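Local coordinates for YciF Bacterial Stress Response Protein (Salmonella enterica subsp. enterica serovar Typhimurium, PDB 4ERU), which is of unknown function but probably takes part in the bacterial stress response, and binds magnesium ions within a ferritin-like helix bundle, at residues 26-37 and 85-93. Numbering follows the deposited sequence. Where two conformers were deposited one is given.
Sequences QLTKALPKLARA and IEEANEVIE. With MLT (D-malate), chain C.
Ile85 meets Ala30, and Ile92, two helical turns on, meets Ala37, where helix 79-93 runs beside the C-terminal half of helix 9-37 in this ferritin-like bundle. The two segments run nearly parallel, their axes 15° apart and 10.9 Å from each other at closest approach, and the contact between them is mainly apolar. Ile85 buries the most surface. Its CG2 methyl presses on Ala30, 3.5 Å from CB, while CG1, anti to the carbonyl carbon (chi1 -66°), carries CD1 on to the backbone of the preceding turn, 3.6 Å from Gln26 O. At the other end Ile92 sends CD1 into the angle between Lys33, Leu34 and Ala37, and the nearest of these is Ala37 CB at 3.6 Å. Leu34 meets that isoleucine at about a right angle, and its CD2 also rests against Ala88 CB, filling the middle of the interface. On the Leu27 and Val91 sides, helix 99-130 packs against both segments.

Beside the Leu34-Ala88 contact a polar pair is joined through water, which donates to Ala30 O (2.8 Å) and to Asn89 OD1, bridging a main-chain carbonyl of one helix to a side-chain amide of the other. Ala30 O also accepts the rather long backbone bond from Leu34 N, just past the kink at Pro32. Lys33 crosses Ile92, its CG touching CD1, and then bends so that CE comes 3.4 Å from Asn89 OD1. In the D-malate pocket, to which Arg101 also belongs, Lys33 CD lies in contact with malate O4 at 3.2 Å; Ile92 CG2 faces one carboxylate of the ligand, and Arg36 holds the other through two nearly straight bonds, NH2 to O4 and, shorter, NE to O5 at 2.6 Å.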
loop_
_atom_site.group_PDB
_atom_site.type_symbol
_atom_site.label_atom_id
_atom_site.label_comp_id
_atom_site.label_asym_id
_atom_site.label_seq_id
_atom_site.Cartn_x
_atom_site.Cartn_y
_atom_site.Cartn_z
ATOM N N GLN A 26 0.259 10.852 11.702
ATOM C CA GLN A 26 1.346 11.272 10.837
ATOM C C GLN A 26 0.874 11.880 9.537
ATOM O O GLN A 26 1.401 12.905 9.126
ATOM C CB GLN A 26 2.261 10.123 10.494
ATOM C CG GLN A 26 3.111 9.642 11.620
ATOM C CD GLN A 26 3.956 8.472 11.135
ATOM O OE1 GLN A 26 4.848 8.657 10.296
ATOM N NE2 GLN A 26 3.641 7.255 11.611
ATOM N N LEU A 27 -0.112 11.251 8.897
ATOM C CA LEU A 27 -0.631 11.758 7.651
ATOM C C LEU A 27 -1.211 13.183 7.796
ATOM O O LEU A 27 -0.950 14.031 6.929
ATOM C CB LEU A 27 -1.642 10.767 7.054
ATOM C CG LEU A 27 -2.185 11.088 5.664
ATOM C CD1 LEU A 27 -1.040 11.287 4.609
ATOM C CD2 LEU A 27 -3.160 9.965 5.252
ATOM N N THR A 28 -1.951 13.459 8.880
ATOM C CA THR A 28 -2.512 14.802 9.119
ATOM C C THR A 28 -1.414 15.853 9.252
ATOM O O THR A 28 -1.600 16.980 8.807
ATOM C CB THR A 28 -3.438 14.929 10.388
ATOM O OG1 THR A 28 -2.709 14.648 11.595
ATOM C CG2 THR A 28 -4.635 14.023 10.293
ATOM N N LYS A 29 -0.272 15.482 9.825
ATOM C CA LYS A 29 0.873 16.393 9.912
ATOM C C LYS A 29 1.465 16.737 8.553
ATOM O O LYS A 29 1.922 17.866 8.327
ATOM C CB LYS A 29 1.979 15.779 10.759
ATOM C CG LYS A 29 1.627 15.635 12.193
ATOM C CD LYS A 29 2.775 14.975 12.977
ATOM C CE LYS A 29 3.868 15.957 13.237
ATOM N NZ LYS A 29 4.581 15.554 14.491
ATOM N N ALA A 30 1.434 15.761 7.651
ATOM C CA ALA A 30 1.980 15.889 6.283
ATOM C C ALA A 30 1.082 16.565 5.241
ATOM O O ALA A 30 1.581 17.140 4.285
ATOM C CB ALA A 30 2.352 14.478 5.747
ATOM N N LEU A 31 -0.238 16.414 5.374
ATOM C CA LEU A 31 -1.146 16.821 4.323
ATOM C C LEU A 31 -1.112 18.325 4.042
ATOM O O LEU A 31 -1.264 18.720 2.902
ATOM C CB LEU A 31 -2.575 16.351 4.596
ATOM C CG LEU A 31 -2.802 14.858 4.196
ATOM C CD1 LEU A 31 -4.059 14.304 4.867
ATOM C CD2 LEU A 31 -2.919 14.747 2.699
ATOM N N PRO A 32 -0.906 19.168 5.072
ATOM C CA PRO A 32 -0.878 20.612 4.738
ATOM C C PRO A 32 0.208 21.011 3.731
ATOM O O PRO A 32 -0.035 21.811 2.822
ATOM C CB PRO A 32 -0.606 21.265 6.103
ATOM C CG PRO A 32 -1.244 20.310 7.081
ATOM C CD PRO A 32 -0.802 18.962 6.530
ATOM N N LYS A 33 1.400 20.466 3.927
ATOM C CA LYS A 33 2.494 20.693 3.015
ATOM C C LYS A 33 2.199 20.152 1.620
ATOM O O LYS A 33 2.507 20.805 0.609
ATOM C CB LYS A 33 3.768 20.058 3.551
ATOM C CG LYS A 33 4.786 19.936 2.460
ATOM C CD LYS A 33 6.083 20.460 2.886
ATOM C CE LYS A 33 6.950 19.377 3.396
ATOM N NZ LYS A 33 8.285 19.774 2.889
ATOM N N LEU A 34 1.586 18.963 1.559
ATOM C CA LEU A 34 1.209 18.410 0.263
ATOM C C LEU A 34 0.238 19.349 -0.454
ATOM O O LEU A 34 0.368 19.579 -1.660
ATOM C CB LEU A 34 0.601 16.990 0.395
ATOM C CG LEU A 34 1.487 15.932 1.044
ATOM C CD1 LEU A 34 0.869 14.510 1.023
ATOM C CD2 LEU A 34 2.897 15.914 0.405
ATOM N N ALA A 35 -0.718 19.903 0.282
ATOM C CA ALA A 35 -1.663 20.802 -0.326
ATOM C C ALA A 35 -0.955 22.040 -0.876
ATOM O O ALA A 35 -1.307 22.502 -1.954
ATOM C CB ALA A 35 -2.790 21.202 0.663
ATOM N N ARG A 36 0.065 22.542 -0.171
ATOM C CA ARG A 36 0.774 23.782 -0.612
ATOM C C ARG A 36 1.675 23.519 -1.792
ATOM O O ARG A 36 1.846 24.387 -2.644
ATOM C CB ARG A 36 1.666 24.342 0.503
ATOM C CG ARG A 36 0.938 24.821 1.689
ATOM C CD ARG A 36 1.856 25.634 2.607
ATOM N NE ARG A 36 3.003 24.911 3.153
ATOM C CZ ARG A 36 3.023 24.172 4.266
ATOM N NH1 ARG A 36 1.939 23.987 5.014
ATOM N NH2 ARG A 36 4.156 23.598 4.639
ATOM N N ALA A 37 2.243 22.309 -1.826
ATOM C CA ALA A 37 3.276 21.932 -2.788
ATOM C C ALA A 37 2.754 21.803 -4.210
ATOM O O ALA A 37 3.525 21.824 -5.173
ATOM C CB ALA A 37 3.960 20.644 -2.357
ATOM N N ILE A 85 5.423 8.892 3.675
ATOM C CA ILE A 85 5.420 10.353 3.776
ATOM C C ILE A 85 6.776 10.969 3.400
ATOM O O ILE A 85 6.815 12.005 2.757
ATOM C CB ILE A 85 4.958 10.838 5.186
ATOM C CG1 ILE A 85 3.487 10.467 5.391
ATOM C CG2 ILE A 85 5.107 12.362 5.315
ATOM C CD1 ILE A 85 2.962 10.577 6.803
ATOM N N GLU A 86 7.874 10.332 3.815
ATOM C CA GLU A 86 9.219 10.795 3.439
ATOM C C GLU A 86 9.363 10.840 1.907
ATOM O O GLU A 86 9.914 11.797 1.359
ATOM C CB GLU A 86 10.312 9.905 4.068
ATOM C CG GLU A 86 10.369 9.987 5.585
ATOM C CD GLU A 86 11.561 9.254 6.208
ATOM O OE1 GLU A 86 12.092 8.284 5.606
ATOM O OE2 GLU A 86 11.941 9.648 7.333
ATOM N N GLU A 87 8.854 9.808 1.231
ATOM C CA GLU A 87 8.855 9.734 -0.251
ATOM C C GLU A 87 8.083 10.871 -0.904
ATOM O O GLU A 87 8.547 11.436 -1.890
ATOM C CB GLU A 87 8.350 8.383 -0.759
ATOM C CG GLU A 87 9.273 7.205 -0.274
ATOM C CD GLU A 87 9.039 5.858 -1.017
ATOM O OE1 GLU A 87 8.174 5.804 -1.934
ATOM O OE2 GLU A 87 9.718 4.852 -0.685
ATOM N N ALA A 88 6.919 11.226 -0.344
ATOM C CA ALA A 88 6.165 12.372 -0.857
ATOM C C ALA A 88 6.983 13.659 -0.689
ATOM O O ALA A 88 6.998 14.511 -1.596
ATOM C CB ALA A 88 4.813 12.495 -0.165
ATOM N N ASN A 89 7.674 13.797 0.448
ATOM C CA ASN A 89 8.520 14.971 0.657
ATOM C C ASN A 89 9.720 15.022 -0.272
ATOM O O ASN A 89 10.097 16.116 -0.700
ATOM C CB ASN A 89 8.934 15.145 2.136
ATOM C CG ASN A 89 7.742 15.465 3.023
ATOM O OD1 ASN A 89 6.772 16.093 2.573
ATOM N ND2 ASN A 89 7.777 14.995 4.266
ATOM N N GLU A 90 10.313 13.861 -0.570
ATOM C CA GLU A 90 11.419 13.783 -1.532
ATOM C C GLU A 90 10.934 14.189 -2.940
ATOM O O GLU A 90 11.645 14.844 -3.692
ATOM C CB GLU A 90 12.055 12.379 -1.565
ATOM C CG GLU A 90 13.392 12.319 -2.401
ATOM C CD GLU A 90 13.868 10.881 -2.794
ATOM O OE1 GLU A 90 13.072 9.913 -2.643
ATOM O OE2 GLU A 90 15.038 10.723 -3.270
ATOM N N VAL A 91 9.713 13.801 -3.286
ATOM C CA VAL A 91 9.127 14.234 -4.523
ATOM C C VAL A 91 9.128 15.763 -4.609
ATOM O O VAL A 91 9.520 16.325 -5.633
ATOM C CB VAL A 91 7.695 13.639 -4.712
ATOM C CG1 VAL A 91 6.887 14.432 -5.747
ATOM C CG2 VAL A 91 7.807 12.140 -5.096
ATOM N N ILE A 92 8.694 16.431 -3.547
ATOM C CA ILE A 92 8.647 17.898 -3.546
ATOM C C ILE A 92 10.035 18.530 -3.742
ATOM O O ILE A 92 10.188 19.453 -4.547
ATOM C CB ILE A 92 7.978 18.445 -2.281
ATOM C CG1 ILE A 92 6.530 17.929 -2.175
ATOM C CG2 ILE A 92 8.060 19.966 -2.261
ATOM C CD1 ILE A 92 5.929 18.087 -0.744
ATOM N N GLU A 93 11.042 18.037 -3.030
ATOM C CA GLU A 93 12.389 18.573 -3.203
ATOM C C GLU A 93 12.997 18.244 -4.575
ATOM O O GLU A 93 13.858 18.967 -5.038
ATOM C CB GLU A 93 13.318 18.149 -2.057
ATOM C CG GLU A 93 12.875 18.650 -0.681
ATOM C CD GLU A 93 12.754 20.165 -0.599
ATOM O OE1 GLU A 93 13.702 20.861 -1.010
ATOM O OE2 GLU A 93 11.712 20.661 -0.114
HETATM C C1 MLT C . 7.876 23.766 -1.613
HETATM O O1 MLT C . 8.987 23.278 -1.912
HETATM O O2 MLT C . 6.973 23.966 -2.453
HETATM C C2 MLT C . 7.617 24.124 -0.179
HETATM O O3 MLT C . 8.551 23.435 0.659
HETATM C C3 MLT C . 6.199 23.714 0.199
HETATM C C4 MLT C . 5.878 24.229 1.582
HETATM O O4 MLT C . 6.344 23.620 2.569
HETATM O O5 MLT C . 5.158 25.243 1.686
HETATM O O HOH W 1 4.292 16.491 3.974
#